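Local atomic coordinates of phosphoribosylformylglycinamidine synthase 2 (Thermus thermophilus, PDB entry 3VIU), a protein that belongs to the PurM-like (AIR synthase related) family and binds adenosine-5'-diphosphate and a magnesium ion. Residues E243-V254 against K316-W327; V232-L241 against E303-V311. All coordinates share one frame; numbering follows the deposited sequence.

Contact 1: E243-V254 against K316-W327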
loop_
_atom_site.group_PDB
_atom_site.type_symbol
_atom_site.label_atom_id
_atom_site.label_comp_id
_atom_site.label_asym_id
_atom_site.label_seq_id
_atom_site.Cartn_x
_atom_site.Cartn_y
_atom_site.Cartn_z
ATOM N N GLU A 243 11.444 18.338 -7.767
ATOM C CA GLU A 243 12.321 19.324 -7.130
ATOM C C GLU A 243 11.687 20.710 -7.056
ATOM O O GLU A 243 11.718 21.365 -6.015
ATOM C CB GLU A 243 13.650 19.437 -7.878
ATOM C CG GLU A 243 14.507 18.190 -7.837
ATOM C CD GLU A 243 14.746 17.686 -6.428
ATOM O OE1 GLU A 243 14.731 18.513 -5.491
ATOM O OE2 GLU A 243 14.962 16.465 -6.263
ATOM N N ALA A 244 11.112 21.150 -8.168
ATOM C CA ALA A 244 10.486 22.461 -8.233
ATOM C C ALA A 244 9.333 22.585 -7.251
ATOM O O ALA A 244 9.254 23.556 -6.489
ATOM C CB ALA A 244 9.991 22.729 -9.647
ATOM N N THR A 245 8.438 21.604 -7.272
ATOM C CA THR A 245 7.288 21.627 -6.383
ATOM C C THR A 245 7.751 21.638 -4.937
ATOM O O THR A 245 7.277 22.445 -4.134
ATOM C CB THR A 245 6.372 20.406 -6.627
ATOM O OG1 THR A 245 5.901 20.436 -7.981
ATOM C CG2 THR A 245 5.167 20.425 -5.664
ATOM N N LEU A 246 8.689 20.750 -4.610
ATOM C CA LEU A 246 9.216 20.669 -3.256
ATOM C C LEU A 246 9.901 21.968 -2.849
ATOM O O LEU A 246 9.711 22.447 -1.734
ATOM C CB LEU A 246 10.205 19.510 -3.124
ATOM C CG LEU A 246 9.678 18.074 -3.186
ATOM C CD1 LEU A 246 10.856 17.107 -3.152
ATOM C CD2 LEU A 246 8.743 17.805 -2.026
ATOM N N GLU A 247 10.700 22.546 -3.742
ATOM C CA GLU A 247 11.373 23.788 -3.394
ATOM C C GLU A 247 10.325 24.873 -3.226
ATOM O O GLU A 247 10.326 25.607 -2.238
ATOM C CB GLU A 247 12.383 24.195 -4.468
ATOM C CG GLU A 247 13.060 25.536 -4.167
ATOM C CD GLU A 247 14.193 25.876 -5.124
ATOM O OE1 GLU A 247 14.546 27.074 -5.210
ATOM O OE2 GLU A 247 14.736 24.956 -5.777
ATOM N N ALA A 248 9.418 24.959 -4.192
ATOM C CA ALA A 248 8.358 25.949 -4.136
ATOM C C ALA A 248 7.672 25.927 -2.763
ATOM O O ALA A 248 7.485 26.972 -2.139
ATOM C CB ALA A 248 7.335 25.685 -5.249
ATOM N N ILE A 249 7.302 24.746 -2.284
ATOM C CA ILE A 249 6.642 24.684 -0.991
ATOM C C ILE A 249 7.601 24.927 0.159
ATOM O O ILE A 249 7.234 25.562 1.152
ATOM C CB ILE A 249 5.967 23.343 -0.738
ATOM C CG1 ILE A 249 5.472 23.315 0.711
ATOM C CG2 ILE A 249 6.930 22.210 -1.037
ATOM C CD1 ILE A 249 5.107 21.962 1.243
ATOM N N GLU A 250 8.822 24.411 0.041
ATOM C CA GLU A 250 9.801 24.605 1.100
ATOM C C GLU A 250 10.105 26.085 1.280
ATOM O O GLU A 250 10.583 26.500 2.333
ATOM C CB GLU A 250 11.074 23.821 0.800
ATOM C CG GLU A 250 10.923 22.351 1.125
ATOM C CD GLU A 250 12.111 21.522 0.701
ATOM O OE1 GLU A 250 13.249 21.832 1.117
ATOM O OE2 GLU A 250 11.898 20.548 -0.047
ATOM N N LEU A 251 9.809 26.875 0.251
ATOM C CA LEU A 251 10.019 28.314 0.308
ATOM C C LEU A 251 8.724 28.994 0.714
ATOM O O LEU A 251 8.649 30.220 0.763
ATOM C CB LEU A 251 10.472 28.858 -1.042
ATOM C CG LEU A 251 11.864 28.406 -1.487
ATOM C CD1 LEU A 251 12.261 29.147 -2.755
ATOM C CD2 LEU A 251 12.869 28.670 -0.373
ATOM N N ASP A 252 7.703 28.192 0.998
ATOM C CA ASP A 252 6.407 28.718 1.412
ATOM C C ASP A 252 5.868 29.716 0.390
ATOM O O ASP A 252 5.451 30.825 0.741
ATOM C CB ASP A 252 6.539 29.398 2.778
ATOM C CG ASP A 252 5.206 29.846 3.337
ATOM O OD1 ASP A 252 4.384 28.971 3.687
ATOM O OD2 ASP A 252 4.984 31.075 3.420
ATOM N N LEU A 253 5.871 29.313 -0.876
ATOM C CA LEU A 253 5.390 30.175 -1.947
ATOM C C LEU A 253 3.976 29.813 -2.400
ATOM O O LEU A 253 3.351 30.552 -3.167
ATOM C CB LEU A 253 6.340 30.082 -3.137
ATOM C CG LEU A 253 7.792 30.423 -2.814
ATOM C CD1 LEU A 253 8.665 30.168 -4.032
ATOM C CD2 LEU A 253 7.881 31.875 -2.376
ATOM N N VAL A 254 3.469 28.688 -1.913
ATOM C CA VAL A 254 2.147 28.235 -2.317
ATOM C C VAL A 254 1.186 27.981 -1.164
ATOM O O VAL A 254 1.600 27.665 -0.051
ATOM C CB VAL A 254 2.265 26.947 -3.156
ATOM C CG1 VAL A 254 3.102 27.219 -4.401
ATOM C CG2 VAL A 254 2.911 25.846 -2.326
ATOM N N LYS A 316 3.552 36.240 -4.340
ATOM C CA LYS A 316 4.677 35.349 -4.590
ATOM C C LYS A 316 4.631 34.685 -5.962
ATOM O O LYS A 316 5.354 33.722 -6.212
ATOM C CB LYS A 316 4.750 34.284 -3.492
ATOM C CG LYS A 316 5.112 34.850 -2.126
ATOM C CD LYS A 316 5.078 33.784 -1.040
ATOM C CE LYS A 316 5.701 34.293 0.258
ATOM N NZ LYS A 316 4.993 35.502 0.762
ATOM N N GLU A 317 3.790 35.204 -6.853
ATOM C CA GLU A 317 3.677 34.634 -8.191
ATOM C C GLU A 317 5.048 34.580 -8.841
ATOM O O GLU A 317 5.492 33.523 -9.283
ATOM C CB GLU A 317 2.749 35.461 -9.080
ATOM C CG GLU A 317 1.349 35.645 -8.552
ATOM C CD GLU A 317 1.296 36.592 -7.373
ATOM O OE1 GLU A 317 2.238 37.402 -7.206
ATOM O OE2 GLU A 317 0.305 36.540 -6.617
ATOM N N LYS A 318 5.717 35.725 -8.900
ATOM C CA LYS A 318 7.035 35.779 -9.511
ATOM C C LYS A 318 7.964 34.734 -8.912
ATOM O O LYS A 318 8.607 33.978 -9.639
ATOM C CB LYS A 318 7.640 37.175 -9.354
ATOM C CG LYS A 318 7.585 37.988 -10.628
ATOM C CD LYS A 318 8.347 37.287 -11.759
ATOM C CE LYS A 318 9.848 37.189 -11.460
ATOM N NZ LYS A 318 10.620 36.519 -12.550
ATOM N N ALA A 319 8.021 34.692 -7.583
ATOM C CA ALA A 319 8.869 33.740 -6.874
ATOM C C ALA A 319 8.623 32.320 -7.375
ATOM O O ALA A 319 9.568 31.578 -7.650
ATOM C CB ALA A 319 8.598 33.820 -5.372
ATOM N N LEU A 320 7.349 31.954 -7.493
ATOM C CA LEU A 320 6.969 30.625 -7.957
ATOM C C LEU A 320 7.542 30.370 -9.341
ATOM O O LEU A 320 8.080 29.296 -9.613
ATOM C CB LEU A 320 5.437 30.478 -7.997
ATOM C CG LEU A 320 4.869 29.150 -8.525
ATOM C CD1 LEU A 320 5.336 28.009 -7.635
ATOM C CD2 LEU A 320 3.346 29.200 -8.568
ATOM N N GLU A 321 7.438 31.362 -10.215
ATOM C CA GLU A 321 7.941 31.212 -11.576
ATOM C C GLU A 321 9.446 30.984 -11.565
ATOM O O GLU A 321 9.961 30.116 -12.274
ATOM C CB GLU A 321 7.597 32.458 -12.400
ATOM C CG GLU A 321 6.171 32.939 -12.176
ATOM C CD GLU A 321 5.778 34.105 -13.064
ATOM O OE1 GLU A 321 6.633 34.987 -13.310
ATOM O OE2 GLU A 321 4.606 34.142 -13.501
ATOM N N GLU A 322 10.142 31.758 -10.743
ATOM C CA GLU A 322 11.590 31.652 -10.638
ATOM C C GLU A 322 12.004 30.286 -10.114
ATOM O O GLU A 322 12.973 29.695 -10.602
ATOM C CB GLU A 322 12.133 32.785 -9.760
ATOM C CG GLU A 322 11.916 34.153 -10.419
ATOM C CD GLU A 322 12.422 35.322 -9.597
ATOM O OE1 GLU A 322 12.260 36.473 -10.057
ATOM O OE2 GLU A 322 12.978 35.094 -8.500
ATOM N N VAL A 323 11.265 29.775 -9.135
ATOM C CA VAL A 323 11.567 28.457 -8.607
ATOM C C VAL A 323 11.601 27.464 -9.763
ATOM O O VAL A 323 12.566 26.717 -9.915
ATOM C CB VAL A 323 10.517 27.988 -7.586
ATOM C CG1 VAL A 323 10.734 26.513 -7.264
ATOM C CG2 VAL A 323 10.633 28.804 -6.314
ATOM N N PHE A 324 10.560 27.462 -10.588
ATOM C CA PHE A 324 10.526 26.540 -11.713
ATOM C C PHE A 324 11.562 26.894 -12.756
ATOM O O PHE A 324 12.096 26.014 -13.425
ATOM C CB PHE A 324 9.130 26.490 -12.333
ATOM C CG PHE A 324 8.177 25.636 -11.563
ATOM C CD1 PHE A 324 7.847 25.955 -10.250
ATOM C CD2 PHE A 324 7.657 24.477 -12.120
ATOM C CE1 PHE A 324 7.022 25.133 -9.507
ATOM C CE2 PHE A 324 6.830 23.644 -11.386
ATOM C CZ PHE A 324 6.510 23.969 -10.077
ATOM N N GLY A 325 11.850 28.182 -12.894
ATOM C CA GLY A 325 12.855 28.597 -13.855
ATOM C C GLY A 325 14.188 27.965 -13.486
ATOM O O GLY A 325 14.923 27.488 -14.348
ATOM N N ARG A 326 14.490 27.949 -12.190
ATOM C CA ARG A 326 15.735 27.367 -11.704
ATOM C C ARG A 326 15.875 25.887 -12.061
ATOM O O ARG A 326 16.987 25.402 -12.287
ATOM C CB ARG A 326 15.850 27.545 -10.187
ATOM C CG ARG A 326 16.173 28.964 -9.761
ATOM C CD ARG A 326 16.739 28.989 -8.353
ATOM N NE ARG A 326 15.707 28.937 -7.322
ATOM C CZ ARG A 326 14.925 29.961 -7.000
ATOM N NH1 ARG A 326 15.055 31.121 -7.630
ATOM N NH2 ARG A 326 14.021 29.829 -6.037
ATOM N N TRP A 327 14.753 25.170 -12.108
ATOM C CA TRP A 327 14.789 23.751 -12.457
ATOM C C TRP A 327 14.494 23.506 -13.938
ATOM O O TRP A 327 14.180 22.392 -14.345
ATOM C CB TRP A 327 13.817 22.957 -11.575
ATOM C CG TRP A 327 14.252 22.935 -10.144
ATOM C CD1 TRP A 327 13.899 23.820 -9.162
ATOM C CD2 TRP A 327 15.211 22.045 -9.556
ATOM N NE1 TRP A 327 14.583 23.541 -8.004
ATOM C CE2 TRP A 327 15.395 22.456 -8.217
ATOM C CE3 TRP A 327 15.937 20.942 -10.034
ATOM C CZ2 TRP A 327 16.280 21.802 -7.342
ATOM C CZ3 TRP A 327 16.819 20.290 -9.165
ATOM C CH2 TRP A 327 16.980 20.726 -7.833
#
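With chi1 at 177°, the Glu247 side chain points straight away from its backbone N and runs on extended, which carries its carboxylate to Arg326 and Trp327. The Arg326 chain bends at chi3 and presents its guanidinium side-on. NE and NH2 both bond Glu247 OE1, with NH2 at 2.9 Å, and the oxygen lies in the guanidinium plane. This is a salt bridge with both nitrogens on one atom. The other oxygen, Glu247 OE2, takes the N-H of Trp327 NE1 at 2.6 Å, nearly straight at 167°. That donor stands above the carboxylate plane. Ala244 CB sits over the centre of one face of the Phe324 ring in a CH-pi contact. Val323 CG1 rests 3.4 Å from Ala244 O, while its CG2 packs on the Leu251 and Leu253 methyls. Leu253, whose backbone N closes the Schellman motif at Asp252, puts CD2 3.6 Å from both Ala319 CB and Lys316 CD. The axes of 243-250 and 317-326 run roughly antiparallel (143°) and approach to 8.9 Å. On the sheet side, Phe324 touches Ala200 of strand 196-201. Leu320 reaches Cys331 of strand 331-338.

Contact 2: V232-L241 against E303-V311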
loop_
_atom_site.group_PDB
_atom_site.type_symbol
_atom_site.label_atom_id
_atom_site.label_comp_id
_atom_site.label_asym_id
_atom_site.label_seq_id
_atom_site.Cartn_x
_atom_site.Cartn_y
_atom_site.Cartn_z
ATOM N N VAL A 232 2.361 6.139 -21.192
ATOM C CA VAL A 232 3.786 6.175 -20.868
ATOM C C VAL A 232 4.115 7.356 -19.963
ATOM O O VAL A 232 3.562 8.441 -20.127
ATOM C CB VAL A 232 4.654 6.296 -22.143
ATOM C CG1 VAL A 232 6.120 6.452 -21.761
ATOM C CG2 VAL A 232 4.463 5.070 -23.027
ATOM N N GLY A 233 5.014 7.147 -19.010
ATOM C CA GLY A 233 5.383 8.226 -18.112
ATOM C C GLY A 233 6.826 8.637 -18.315
ATOM O O GLY A 233 7.649 7.823 -18.727
ATOM N N ASP A 234 7.137 9.897 -18.038
ATOM C CA ASP A 234 8.498 10.413 -18.191
ATOM C C ASP A 234 9.063 10.783 -16.825
ATOM O O ASP A 234 8.845 11.886 -16.330
ATOM C CB ASP A 234 8.497 11.644 -19.106
ATOM C CG ASP A 234 9.877 12.255 -19.269
ATOM O OD1 ASP A 234 9.995 13.258 -19.999
ATOM O OD2 ASP A 234 10.844 11.742 -18.668
ATOM N N PRO A 235 9.811 9.860 -16.204
ATOM C CA PRO A 235 10.427 10.046 -14.882
ATOM C C PRO A 235 11.513 11.114 -14.853
ATOM O O PRO A 235 11.744 11.766 -13.829
ATOM C CB PRO A 235 10.976 8.663 -14.569
ATOM C CG PRO A 235 11.384 8.173 -15.927
ATOM C CD PRO A 235 10.190 8.556 -16.779
ATOM N N PHE A 236 12.182 11.289 -15.981
ATOM C CA PHE A 236 13.230 12.287 -16.076
ATOM C C PHE A 236 12.634 13.667 -15.840
ATOM O O PHE A 236 13.211 14.483 -15.118
ATOM C CB PHE A 236 13.904 12.165 -17.438
ATOM C CG PHE A 236 14.546 10.825 -17.648
ATOM C CD1 PHE A 236 15.722 10.497 -16.983
ATOM C CD2 PHE A 236 13.925 9.857 -18.436
ATOM C CE1 PHE A 236 16.268 9.223 -17.094
ATOM C CE2 PHE A 236 14.463 8.578 -18.553
ATOM C CZ PHE A 236 15.632 8.259 -17.882
ATOM N N LEU A 237 11.467 13.912 -16.435
ATOM C CA LEU A 237 10.760 15.174 -16.259
ATOM C C LEU A 237 10.147 15.163 -14.863
ATOM O O LEU A 237 9.955 16.212 -14.240
ATOM C CB LEU A 237 9.659 15.313 -17.309
ATOM C CG LEU A 237 8.660 16.454 -17.105
ATOM C CD1 LEU A 237 9.389 17.785 -17.047
ATOM C CD2 LEU A 237 7.642 16.438 -18.237
ATOM N N GLY A 238 9.854 13.962 -14.374
ATOM C CA GLY A 238 9.273 13.821 -13.052
ATOM C C GLY A 238 10.207 14.346 -11.984
ATOM O O GLY A 238 9.772 15.008 -11.040
ATOM N N LYS A 239 11.496 14.049 -12.134
ATOM C CA LYS A 239 12.518 14.500 -11.189
ATOM C C LYS A 239 12.515 16.029 -11.129
ATOM O O LYS A 239 12.537 16.622 -10.051
ATOM C CB LYS A 239 13.894 13.992 -11.632
ATOM C CG LYS A 239 15.067 14.472 -10.780
ATOM C CD LYS A 239 15.052 13.881 -9.376
ATOM C CE LYS A 239 16.207 14.434 -8.533
ATOM N NZ LYS A 239 16.201 13.961 -7.114
ATOM N N LEU A 240 12.486 16.658 -12.299
ATOM C CA LEU A 240 12.468 18.117 -12.386
ATOM C C LEU A 240 11.211 18.675 -11.727
ATOM O O LEU A 240 11.265 19.649 -10.972
ATOM C CB LEU A 240 12.529 18.547 -13.859
ATOM C CG LEU A 240 13.904 18.910 -14.445
ATOM C CD1 LEU A 240 15.011 18.111 -13.776
ATOM C CD2 LEU A 240 13.888 18.687 -15.962
ATOM N N LEU A 241 10.083 18.034 -12.014
ATOM C CA LEU A 241 8.796 18.452 -11.471
ATOM C C LEU A 241 8.807 18.381 -9.954
ATOM O O LEU A 241 8.376 19.309 -9.273
ATOM C CB LEU A 241 7.684 17.552 -12.003
ATOM C CG LEU A 241 6.371 18.192 -12.447
ATOM C CD1 LEU A 241 5.278 17.130 -12.373
ATOM C CD2 LEU A 241 6.014 19.369 -11.565
ATOM N N GLU A 303 -5.422 12.691 -19.264
ATOM C CA GLU A 303 -4.773 12.265 -18.035
ATOM C C GLU A 303 -3.286 12.129 -18.310
ATOM O O GLU A 303 -2.649 11.181 -17.859
ATOM C CB GLU A 303 -5.366 10.940 -17.556
ATOM C CG GLU A 303 -6.847 11.056 -17.226
ATOM C CD GLU A 303 -7.474 9.746 -16.788
ATOM O OE1 GLU A 303 -8.679 9.759 -16.435
ATOM O OE2 GLU A 303 -6.768 8.713 -16.797
ATOM N N SER A 304 -2.743 13.078 -19.068
ATOM C CA SER A 304 -1.323 13.061 -19.400
ATOM C C SER A 304 -0.515 13.094 -18.111
ATOM O O SER A 304 -0.889 13.777 -17.164
ATOM C CB SER A 304 -0.968 14.255 -20.283
ATOM O OG SER A 304 -1.648 14.172 -21.525
ATOM N N GLN A 305 0.584 12.346 -18.087
ATOM C CA GLN A 305 1.449 12.247 -16.916
ATOM C C GLN A 305 2.260 13.498 -16.611
ATOM O O GLN A 305 2.349 14.419 -17.427
ATOM C CB GLN A 305 2.411 11.067 -17.068
ATOM C CG GLN A 305 1.742 9.724 -17.299
ATOM C CD GLN A 305 0.891 9.288 -16.129
ATOM O OE1 GLN A 305 1.357 9.230 -14.995
ATOM N NE2 GLN A 305 -0.365 8.972 -16.404
ATOM N N GLU A 306 2.864 13.486 -15.424
ATOM C CA GLU A 306 3.689 14.571 -14.897
ATOM C C GLU A 306 3.158 15.988 -15.085
ATOM O O GLU A 306 3.858 16.864 -15.602
ATOM C CB GLU A 306 5.132 14.491 -15.428
ATOM C CG GLU A 306 5.327 13.673 -16.676
ATOM C CD GLU A 306 5.456 12.180 -16.410
ATOM O OE1 GLU A 306 5.385 11.418 -17.394
ATOM O OE2 GLU A 306 5.633 11.765 -15.242
ATOM N N ARG A 307 1.919 16.208 -14.658
ATOM C CA ARG A 307 1.303 17.530 -14.728
ATOM C C ARG A 307 0.983 17.939 -13.294
ATOM O O ARG A 307 0.594 17.104 -12.472
ATOM C CB ARG A 307 0.037 17.507 -15.584
ATOM C CG ARG A 307 0.310 17.491 -17.076
ATOM C CD ARG A 307 -0.988 17.597 -17.836
ATOM N NE ARG A 307 -1.899 16.519 -17.463
ATOM C CZ ARG A 307 -3.190 16.485 -17.780
ATOM N NH1 ARG A 307 -3.732 17.476 -18.478
ATOM N NH2 ARG A 307 -3.937 15.464 -17.387
HETATM N N MSE A 308 1.146 19.224 -12.998
HETATM C CA MSE A 308 0.935 19.715 -11.645
HETATM C C MSE A 308 0.227 21.074 -11.598
HETATM O O MSE A 308 0.499 21.964 -12.405
HETATM C CB MSE A 308 2.301 19.827 -10.953
HETATM C CG MSE A 308 2.270 19.780 -9.439
HETATM SE SE MSE A 308 2.027 17.963 -8.779
HETATM C CE MSE A 308 3.884 17.501 -8.431
ATOM N N VAL A 309 -0.677 21.223 -10.635
ATOM C CA VAL A 309 -1.408 22.467 -10.428
ATOM C C VAL A 309 -0.843 23.149 -9.172
ATOM O O VAL A 309 -0.679 22.500 -8.139
ATOM C CB VAL A 309 -2.916 22.192 -10.213
ATOM C CG1 VAL A 309 -3.610 23.435 -9.698
ATOM C CG2 VAL A 309 -3.550 21.754 -11.522
ATOM N N LEU A 310 -0.530 24.442 -9.262
ATOM C CA LEU A 310 -0.004 25.163 -8.103
ATOM C C LEU A 310 -0.665 26.528 -7.916
ATOM O O LEU A 310 -0.930 27.242 -8.882
ATOM C CB LEU A 310 1.516 25.333 -8.208
ATOM C CG LEU A 310 2.333 24.051 -8.385
ATOM C CD1 LEU A 310 2.406 23.716 -9.858
ATOM C CD2 LEU A 310 3.726 24.232 -7.832
ATOM N N VAL A 311 -0.927 26.878 -6.660
ATOM C CA VAL A 311 -1.567 28.143 -6.314
ATOM C C VAL A 311 -0.593 28.974 -5.503
ATOM O O VAL A 311 -0.387 28.721 -4.313
ATOM C CB VAL A 311 -2.835 27.915 -5.451
ATOM C CG1 VAL A 311 -3.526 29.242 -5.164
ATOM C CG2 VAL A 311 -3.781 26.953 -6.155
#
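Glu306 meets the start of helix 235-250 by one polar bond across the contact. Its OE1 accepts the backbone N-H of Asp234 almost in line, at 174°. The modelled distance of 2.4 Å from Asp234 N to Glu306 OE1 is very short, so its exact length is doubtful. The Glu306 chain bends at chi2 (-83°), and this turns the carboxylate to Asp234. The other oxygen, Glu306 OE2, is hydrogen-bonded to the hydroxyl of Tyr148 from helix 132-152. Asp234 is the N-cap of the helix. Its OD2 accepts from Leu237 N at 3.2 Å, which ties the first turn to the cap. If the short bond is real, Glu306 grips the N-cap residue through the backbone N-H of Asp234. Next to it, the amide oxygen of Gln305 bonds Arg108.

The remaining contacts are van der Waals. Leu237 CD2 lies against the Glu306 chain, 3.9 Å from CG. Leu241 divides its two methyls: CD1 sits 3.5 Å from Glu306 O, and CD2 packs 3.8 Å from CB of selenomethionine Met308. Gln305 CG rests 3.6 Å from Val232 O.

A helix with a capped N terminus packs on a strand of the seven-stranded mixed sheet, as in the C-terminal domain of AIR synthase related proteins.

In the fold
Both contacts use helix 235-250. Contact 2 holds its N-terminal part and contact 1 its C-terminal part. Their other segments are also consecutive, since strand 307-312 leads into helix 317-326. The centres are 15 Å apart, and the contacts touch directly. Phe324 CZ lies 3.6 Å from Leu310 CD2, and Thr245 OG1 lies 3.6 Å from Met308 CE. Trp327 O also packs 3.5 Å from Leu240 CG. Both helices lie against the mixed beta-sheet that contains strand 307-312, in the C-terminal AIR synthase related domain. Neither contact includes a residue of the adenosine-5'-diphosphate pocket. The side chain of Met308 is about 10 Å from that ligand, and that of Thr245 about 13 Å.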